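PDB 3DB2: putative NADPH-dependent oxidoreductase, which probably catalyses NADPH-dependent oxidation or reduction of a substrate not yet identified, as a two-domain enzyme with a Rossmann fold. Local coordinates for residues C[124-136]-C[183-195]. Residues are numbered along the deposited sequence; the frame is centred on the assembly and turned at random.
Sequences HSSRRLGALRKMK and GVHQIDNLQFLLG
Arg127 sends CG between its backbone N and carbonyl carbon (chi1 62°) and bends at chi3, which lays its guanidinium alongside the carboxylate of Asp188, itself carried out with CG anti to N (chi1 -173°). The pair joins two elements of the GFO/IDH/MocA-type two-domain fold: the link from Rossmann strand 120-123 into helix 130-140, and helix 183-194, which lies on the mixed sheet of the other domain. The grip is side-on and two-pronged. Arg127 NE meets the syn lone pair of Asp188 OD2 at 2.8 Å, Arg127 NH2 reaches Asp188 OD1 at 3.0 Å, and both oxygens lie near the guanidinium plane. Glu321 takes NH1 and Asn330 donates to OD1, so this buried charge pair has further polar partners. Asp188 OD1 also lies over the rim of one face of the His124 ring, whose ND1 is bonded to Cys122 O. The Phe192 ring is sandwiched: Arg127 CB sits over one face in a CH-pi contact, 4.0 Å from the centroid, and the aliphatic part of Lys136 covers the opposite face. With an alanine at Arg127, the Asp188 carboxylate would probably lose its cationic mate inside the protein. Deeper between the helices, Leu132 CD1 meets Leu193 CD1 at 4.3 Å. Asn189 spends both hydrogens of ND2, one on Gln186 OE1 and one, nearly straight, on Ser126 OG. A water lies 2.7 Å from Asp188 OD2 and close to Asn189 OD1. At the far end, Lys136 NZ, also paired with Asp140, bonds Leu193 O at 3.1 Å from above the carbonyl plane.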
ATOM      1  N   HIS C 124       1.588 -22.142  -7.432  1.00 17.56           N
ATOM      2  CA  HIS C 124       1.414 -20.960  -6.593  1.00 13.58           C
ATOM      3  C   HIS C 124       0.500 -21.335  -5.426  1.00 15.39           C
ATOM      4  O   HIS C 124      -0.718 -21.324  -5.568  1.00 19.57           O
ATOM      5  CB  HIS C 124       0.792 -19.818  -7.381  1.00 17.16           C
ATOM      6  CG  HIS C 124       1.411 -19.532  -8.701  1.00 17.50           C
ATOM      7  ND1 HIS C 124       1.384 -20.374  -9.780  1.00 17.54           N
ATOM      8  CD2 HIS C 124       2.084 -18.437  -9.101  1.00 18.45           C
ATOM      9  CE1 HIS C 124       2.012 -19.825 -10.789  1.00 22.06           C
ATOM     10  NE2 HIS C 124       2.445 -18.642 -10.405  1.00 17.47           N
ATOM     11  N   SER C 125       1.041 -21.721  -4.270  1.00 16.21           N
ATOM     12  CA  SER C 125       0.188 -22.418  -3.303  1.00 16.29           C
ATOM     13  C   SER C 125      -0.473 -21.493  -2.308  1.00 13.69           C
ATOM     14  O   SER C 125      -1.321 -21.964  -1.571  1.00 16.17           O
ATOM     15  CB  SER C 125       1.013 -23.475  -2.531  1.00 14.73           C
ATOM     16  OG  SER C 125       1.924 -22.835  -1.641  1.00 19.22           O
ATOM     17  N   SER C 126      -0.083 -20.223  -2.264  1.00 16.00           N
ATOM     18  CA  SER C 126      -0.681 -19.261  -1.341  1.00 16.83           C
ATOM     19  C   SER C 126      -2.194 -19.156  -1.460  1.00 13.07           C
ATOM     20  O   SER C 126      -2.908 -18.966  -0.468  1.00 15.52           O
ATOM     21  CB  SER C 126      -0.039 -17.846  -1.542  1.00 15.92           C
ATOM     22  OG  SER C 126      -0.374 -17.018  -0.446  1.00 31.80           O
ATOM     23  N   ARG C 127      -2.720 -19.234  -2.693  1.00 16.90           N
ATOM     24  CA  ARG C 127      -4.140 -19.117  -2.942  1.00 17.11           C
ATOM     25  C   ARG C 127      -4.890 -20.286  -2.288  1.00 19.34           C
ATOM     26  O   ARG C 127      -6.088 -20.154  -2.075  1.00 18.98           O
ATOM     27  CB  ARG C 127      -4.518 -19.072  -4.422  1.00 15.09           C
ATOM     28  CG  ARG C 127      -4.183 -20.270  -5.269  1.00 17.07           C
ATOM     29  CD  ARG C 127      -5.012 -20.312  -6.526  1.00 18.78           C
ATOM     30  NE  ARG C 127      -4.487 -19.433  -7.579  1.00 14.59           N
ATOM     31  CZ  ARG C 127      -5.187 -19.238  -8.702  1.00 19.72           C
ATOM     32  NH1 ARG C 127      -6.359 -19.824  -8.875  1.00 19.29           N
ATOM     33  NH2 ARG C 127      -4.766 -18.456  -9.691  1.00 18.44           N
ATOM     34  N   ARG C 128      -4.171 -21.351  -1.974  1.00 17.34           N
ATOM     35  CA  ARG C 128      -4.765 -22.531  -1.367  1.00 19.89           C
ATOM     36  C   ARG C 128      -4.928 -22.415   0.145  1.00 18.75           C
ATOM     37  O   ARG C 128      -5.685 -23.195   0.751  1.00 20.99           O
ATOM     38  CB  ARG C 128      -3.918 -23.769  -1.666  1.00 23.96           C
ATOM     39  CG  ARG C 128      -3.434 -23.905  -3.089  1.00 22.18           C
ATOM     40  CD  ARG C 128      -3.518 -25.322  -3.582  1.00 27.41           C
ATOM     41  NE  ARG C 128      -3.490 -25.317  -5.037  1.00 25.57           N
ATOM     42  CZ  ARG C 128      -4.327 -25.771  -5.937  1.00 19.56           C
ATOM     43  NH1 ARG C 128      -5.440 -26.367  -5.593  1.00 16.16           N
ATOM     44  NH2 ARG C 128      -4.037 -25.626  -7.224  1.00 26.76           N
ATOM     45  N   LEU C 129      -4.223 -21.473   0.768  1.00 18.17           N
ATOM     46  CA  LEU C 129      -4.325 -21.303   2.206  1.00 16.67           C
ATOM     47  C   LEU C 129      -5.785 -21.110   2.611  1.00 21.76           C
ATOM     48  O   LEU C 129      -6.527 -20.543   1.819  1.00 18.54           O
ATOM     49  CB  LEU C 129      -3.490 -20.119   2.663  1.00 17.93           C
ATOM     50  CG  LEU C 129      -1.964 -20.322   2.656  1.00 19.50           C
ATOM     51  CD1 LEU C 129      -1.238 -19.018   2.891  1.00 21.03           C
ATOM     52  CD2 LEU C 129      -1.570 -21.334   3.734  1.00 22.35           C
ATOM     53  N   GLY C 130      -6.161 -21.578   3.802  1.00 18.59           N
ATOM     54  CA  GLY C 130      -7.557 -21.444   4.228  1.00 22.28           C
ATOM     55  C   GLY C 130      -7.915 -19.958   4.277  1.00 17.87           C
ATOM     56  O   GLY C 130      -9.035 -19.578   3.996  1.00 19.15           O
ATOM     57  N   ALA C 131      -6.946 -19.116   4.614  1.00 16.46           N
ATOM     58  CA  ALA C 131      -7.225 -17.673   4.682  1.00 16.44           C
ATOM     59  C   ALA C 131      -7.542 -17.131   3.305  1.00 17.87           C
ATOM     60  O   ALA C 131      -8.478 -16.355   3.195  1.00 18.38           O
ATOM     61  CB  ALA C 131      -6.063 -16.948   5.296  1.00 18.91           C
ATOM     62  N   LEU C 132      -6.810 -17.509   2.256  1.00 14.56           N
ATOM     63  CA  LEU C 132      -7.101 -16.936   0.941  1.00 17.26           C
ATOM     64  C   LEU C 132      -8.421 -17.451   0.382  1.00 15.32           C
ATOM     65  O   LEU C 132      -9.235 -16.762  -0.288  1.00 13.78           O
ATOM     66  CB  LEU C 132      -5.914 -17.246   0.027  1.00 16.83           C
ATOM     67  CG  LEU C 132      -4.837 -16.181  -0.086  1.00 17.63           C
ATOM     68  CD1 LEU C 132      -5.393 -14.893  -0.691  1.00 16.55           C
ATOM     69  CD2 LEU C 132      -4.211 -15.927   1.290  1.00 19.30           C
ATOM     70  N   ARG C 133      -8.693 -18.726   0.670  1.00 16.97           N
ATOM     71  CA  ARG C 133      -9.979 -19.346   0.331  1.00 14.69           C
ATOM     72  C   ARG C 133     -11.153 -18.623   1.011  1.00 16.93           C
ATOM     73  O   ARG C 133     -12.202 -18.422   0.398  1.00 18.46           O
ATOM     74  CB  ARG C 133     -10.005 -20.828   0.671  1.00 15.96           C
ATOM     75  CG  ARG C 133      -9.053 -21.722  -0.090  1.00 17.84           C
ATOM     76  CD  ARG C 133      -9.183 -21.566  -1.593  1.00 21.12           C
ATOM     77  NE  ARG C 133      -8.514 -22.574  -2.383  1.00 21.93           N
ATOM     78  CZ  ARG C 133      -8.164 -22.582  -3.657  1.00 24.66           C
ATOM     79  NH1 ARG C 133      -8.393 -21.577  -4.477  1.00 30.05           N
ATOM     80  NH2 ARG C 133      -7.549 -23.649  -4.173  1.00 30.25           N
ATOM     81  N   LYS C 134     -10.976 -18.225   2.258  1.00 14.46           N
ATOM     82  CA  LYS C 134     -12.044 -17.568   3.001  1.00 20.80           C
ATOM     83  C   LYS C 134     -12.226 -16.170   2.440  1.00 19.10           C
ATOM     84  O   LYS C 134     -13.344 -15.680   2.197  1.00 19.34           O
ATOM     85  CB  LYS C 134     -11.693 -17.602   4.489  1.00 18.21           C
ATOM     86  CG  LYS C 134     -12.660 -16.858   5.391  1.00 20.25           C
ATOM     87  CD  LYS C 134     -13.982 -17.616   5.403  1.00 22.16           C
ATOM     88  CE  LYS C 134     -15.101 -16.723   5.905  1.00 30.42           C
ATOM     89  NZ  LYS C 134     -15.739 -17.365   7.090  1.00 34.93           N
HETATM   90  N   MSE C 135     -11.102 -15.484   2.204  1.00 16.40           N
HETATM   91  CA  MSE C 135     -11.182 -14.129   1.636  1.00 16.66           C
HETATM   92  C   MSE C 135     -11.901 -14.135   0.298  1.00 17.67           C
HETATM   93  O   MSE C 135     -12.675 -13.227  -0.038  1.00 21.04           O
HETATM   94  CB  MSE C 135      -9.787 -13.493   1.538  1.00 17.46           C
HETATM   95  CG  MSE C 135      -9.182 -13.199   2.913  1.00 11.73           C
HETATM   96 SE   MSE C 135      -7.250 -12.821   2.734  0.75 20.69          SE
HETATM   97  CE  MSE C 135      -7.524 -11.039   2.038  1.00 18.27           C
ATOM     98  N   LYS C 136     -11.697 -15.148  -0.508  1.00 14.34           N
ATOM     99  CA  LYS C 136     -12.306 -15.330  -1.805  1.00 15.47           C
ATOM    100  C   LYS C 136     -13.816 -15.492  -1.628  1.00 18.82           C
ATOM    101  O   LYS C 136     -14.641 -14.855  -2.310  1.00 28.47           O
ATOM    102  CB  LYS C 136     -11.684 -16.538  -2.523  1.00 20.87           C
ATOM    103  CG  LYS C 136     -12.249 -16.758  -3.922  1.00 20.59           C
ATOM    104  CD  LYS C 136     -12.108 -15.472  -4.723  1.00 26.37           C
ATOM    105  CE  LYS C 136     -12.053 -15.758  -6.218  1.00 28.45           C
ATOM    106  NZ  LYS C 136     -12.646 -14.627  -6.983  1.00 25.50           N
ATOM    107  N   GLY C 183       6.993 -11.379  -5.314  1.00 17.19           N
ATOM    108  CA  GLY C 183       5.804 -10.789  -5.893  1.00 21.02           C
ATOM    109  C   GLY C 183       4.917 -11.771  -6.623  1.00 22.40           C
ATOM    110  O   GLY C 183       3.705 -11.576  -6.696  1.00 18.36           O
ATOM    111  N   VAL C 184       5.492 -12.833  -7.227  1.00 18.06           N
ATOM    112  CA  VAL C 184       4.623 -13.697  -8.044  1.00 16.15           C
ATOM    113  C   VAL C 184       3.562 -14.370  -7.203  1.00 15.77           C
ATOM    114  O   VAL C 184       2.463 -14.707  -7.643  1.00 16.69           O
ATOM    115  CB  VAL C 184       5.516 -14.727  -8.768  1.00 24.60           C
ATOM    116  CG1 VAL C 184       4.705 -15.880  -9.336  1.00 35.35           C
ATOM    117  CG2 VAL C 184       6.270 -14.013  -9.879  1.00 31.41           C
ATOM    118  N   HIS C 185       3.883 -14.585  -5.914  1.00 16.19           N
ATOM    119  CA  HIS C 185       2.912 -15.134  -4.968  1.00 16.36           C
ATOM    120  C   HIS C 185       1.700 -14.207  -4.837  1.00 12.73           C
ATOM    121  O   HIS C 185       0.552 -14.640  -4.992  1.00 13.42           O
ATOM    122  CB  HIS C 185       3.491 -15.303  -3.578  1.00 18.40           C
ATOM    123  CG  HIS C 185       4.499 -16.377  -3.371  1.00 34.65           C
ATOM    124  ND1 HIS C 185       4.171 -17.633  -2.915  1.00 34.59           N
ATOM    125  CD2 HIS C 185       5.839 -16.367  -3.552  1.00 30.08           C
ATOM    126  CE1 HIS C 185       5.271 -18.349  -2.825  1.00 35.98           C
ATOM    127  NE2 HIS C 185       6.294 -17.607  -3.198  1.00 35.45           N
ATOM    128  N   GLN C 186       2.022 -12.938  -4.568  1.00 13.59           N
ATOM    129  CA  GLN C 186       0.942 -11.940  -4.414  1.00 15.80           C
ATOM    130  C   GLN C 186       0.267 -11.594  -5.722  1.00 13.47           C
ATOM    131  O   GLN C 186      -0.966 -11.381  -5.749  1.00 14.50           O
ATOM    132  CB  GLN C 186       1.472 -10.683  -3.707  1.00 13.98           C
ATOM    133  CG  GLN C 186       1.894 -10.984  -2.266  1.00 14.39           C
ATOM    134  CD  GLN C 186       0.734 -11.120  -1.298  1.00 14.93           C
ATOM    135  OE1 GLN C 186      -0.348 -11.642  -1.570  1.00 17.75           O
ATOM    136  NE2 GLN C 186       0.992 -10.660  -0.087  1.00 15.36           N
ATOM    137  N   ILE C 187       0.996 -11.550  -6.842  1.00 13.10           N
ATOM    138  CA  ILE C 187       0.366 -11.421  -8.144  1.00 12.07           C
ATOM    139  C   ILE C 187      -0.652 -12.512  -8.419  1.00 12.82           C
ATOM    140  O   ILE C 187      -1.778 -12.277  -8.910  1.00 15.06           O
ATOM    141  CB  ILE C 187       1.433 -11.380  -9.258  1.00 14.15           C
ATOM    142  CG1 ILE C 187       2.295 -10.115  -9.052  1.00 14.13           C
ATOM    143  CG2 ILE C 187       0.819 -11.470 -10.638  1.00 16.99           C
ATOM    144  CD1 ILE C 187       3.490 -10.086  -9.966  1.00 16.27           C
ATOM    145  N   ASP C 188      -0.319 -13.750  -8.086  1.00 14.21           N
ATOM    146  CA  ASP C 188      -1.283 -14.844  -8.218  1.00 11.77           C
ATOM    147  C   ASP C 188      -2.436 -14.626  -7.236  1.00 17.79           C
ATOM    148  O   ASP C 188      -3.589 -14.791  -7.683  1.00 19.05           O
ATOM    149  CB  ASP C 188      -0.635 -16.203  -8.003  1.00 14.89           C
ATOM    150  CG  ASP C 188      -1.666 -17.284  -8.332  1.00 17.59           C
ATOM    151  OD1 ASP C 188      -1.992 -17.448  -9.534  1.00 19.25           O
ATOM    152  OD2 ASP C 188      -2.129 -17.915  -7.368  1.00 18.10           O
ATOM    153  N   ASN C 189      -2.148 -14.272  -5.985  1.00 14.14           N
ATOM    154  CA  ASN C 189      -3.255 -14.007  -5.066  1.00 13.05           C
ATOM    155  C   ASN C 189      -4.183 -12.938  -5.611  1.00 13.25           C
ATOM    156  O   ASN C 189      -5.402 -13.058  -5.492  1.00 16.96           O
ATOM    157  CB  ASN C 189      -2.753 -13.608  -3.673  1.00 14.34           C
ATOM    158  CG  ASN C 189      -2.149 -14.806  -2.960  1.00 18.58           C
ATOM    159  OD1 ASN C 189      -2.445 -15.951  -3.298  1.00 16.50           O
ATOM    160  ND2 ASN C 189      -1.320 -14.498  -1.971  1.00 16.76           N
ATOM    161  N   LEU C 190      -3.640 -11.887  -6.199  1.00 16.02           N
ATOM    162  CA  LEU C 190      -4.429 -10.755  -6.685  1.00 14.20           C
ATOM    163  C   LEU C 190      -5.343 -11.126  -7.841  1.00 12.85           C
ATOM    164  O   LEU C 190      -6.495 -10.716  -7.930  1.00 19.59           O
ATOM    165  CB  LEU C 190      -3.493  -9.617  -7.120  1.00 15.44           C
ATOM    166  CG  LEU C 190      -2.856  -8.852  -5.945  1.00 16.68           C
ATOM    167  CD1 LEU C 190      -1.697  -7.980  -6.413  1.00 18.46           C
ATOM    168  CD2 LEU C 190      -3.916  -8.013  -5.256  1.00 20.00           C
ATOM    169  N   GLN C 191      -4.848 -11.932  -8.782  1.00 14.73           N
ATOM    170  CA  GLN C 191      -5.700 -12.324  -9.910  1.00 16.77           C
ATOM    171  C   GLN C 191      -6.624 -13.465  -9.519  1.00 16.04           C
ATOM    172  O   GLN C 191      -7.699 -13.612 -10.090  1.00 19.64           O
ATOM    173  CB  GLN C 191      -4.793 -12.634 -11.100  1.00 19.91           C
ATOM    174  CG  GLN C 191      -4.072 -11.377 -11.603  1.00 19.10           C
ATOM    175  CD  GLN C 191      -3.302 -11.572 -12.903  1.00 22.20           C
ATOM    176  OE1 GLN C 191      -3.585 -10.993 -13.944  1.00 18.12           O
ATOM    177  NE2 GLN C 191      -2.246 -12.386 -12.883  1.00 25.27           N
ATOM    178  N   PHE C 192      -6.262 -14.277  -8.527  1.00 14.22           N
ATOM    179  CA  PHE C 192      -7.191 -15.241  -7.946  1.00 15.17           C
ATOM    180  C   PHE C 192      -8.399 -14.544  -7.323  1.00 16.33           C
ATOM    181  O   PHE C 192      -9.575 -14.880  -7.498  1.00 15.35           O
ATOM    182  CB  PHE C 192      -6.471 -16.063  -6.888  1.00 17.37           C
ATOM    183  CG  PHE C 192      -7.365 -16.846  -5.954  1.00 16.33           C
ATOM    184  CD1 PHE C 192      -8.158 -17.860  -6.486  1.00 20.89           C
ATOM    185  CD2 PHE C 192      -7.408 -16.599  -4.591  1.00 17.46           C
ATOM    186  CE1 PHE C 192      -8.982 -18.591  -5.657  1.00 18.10           C
ATOM    187  CE2 PHE C 192      -8.254 -17.311  -3.760  1.00 19.51           C
ATOM    188  CZ  PHE C 192      -9.039 -18.310  -4.314  1.00 20.16           C
ATOM    189  N   LEU C 193      -8.110 -13.491  -6.553  1.00 16.09           N
ATOM    190  CA  LEU C 193      -9.153 -12.759  -5.840  1.00 16.04           C
ATOM    191  C   LEU C 193      -9.999 -11.892  -6.768  1.00 18.28           C
ATOM    192  O   LEU C 193     -11.232 -11.903  -6.606  1.00 19.23           O
ATOM    193  CB  LEU C 193      -8.506 -11.915  -4.750  1.00 19.60           C
ATOM    194  CG  LEU C 193      -7.833 -12.622  -3.577  1.00 22.87           C
ATOM    195  CD1 LEU C 193      -7.313 -11.585  -2.580  1.00 19.89           C
ATOM    196  CD2 LEU C 193      -8.802 -13.602  -2.916  1.00 31.18           C
ATOM    197  N   LEU C 194      -9.370 -11.189  -7.697  1.00 18.52           N
ATOM    198  CA  LEU C 194     -10.051 -10.204  -8.530  1.00 23.39           C
ATOM    199  C   LEU C 194     -10.071 -10.415 -10.039  1.00 22.39           C
ATOM    200  O   LEU C 194     -10.673  -9.574 -10.742  1.00 28.92           O
ATOM    201  CB  LEU C 194      -9.382  -8.832  -8.314  1.00 18.90           C
ATOM    202  CG  LEU C 194      -9.431  -8.250  -6.909  1.00 15.33           C
ATOM    203  CD1 LEU C 194      -9.158  -6.765  -6.967  1.00 25.24           C
ATOM    204  CD2 LEU C 194     -10.771  -8.532  -6.245  1.00 26.99           C
ATOM    205  N   GLY C 195      -9.470 -11.448 -10.594  1.00 16.33           N
ATOM    206  CA  GLY C 195      -9.452 -11.607 -12.031  1.00 18.29           C
ATOM    207  C   GLY C 195      -8.244 -10.920 -12.673  1.00 20.24           C
ATOM    208  O   GLY C 195      -7.374 -10.392 -11.970  1.00 19.23           O
TER
HETATM  209  O   HOH W   1      -1.006 -17.939  -4.859  1.00 18.10           O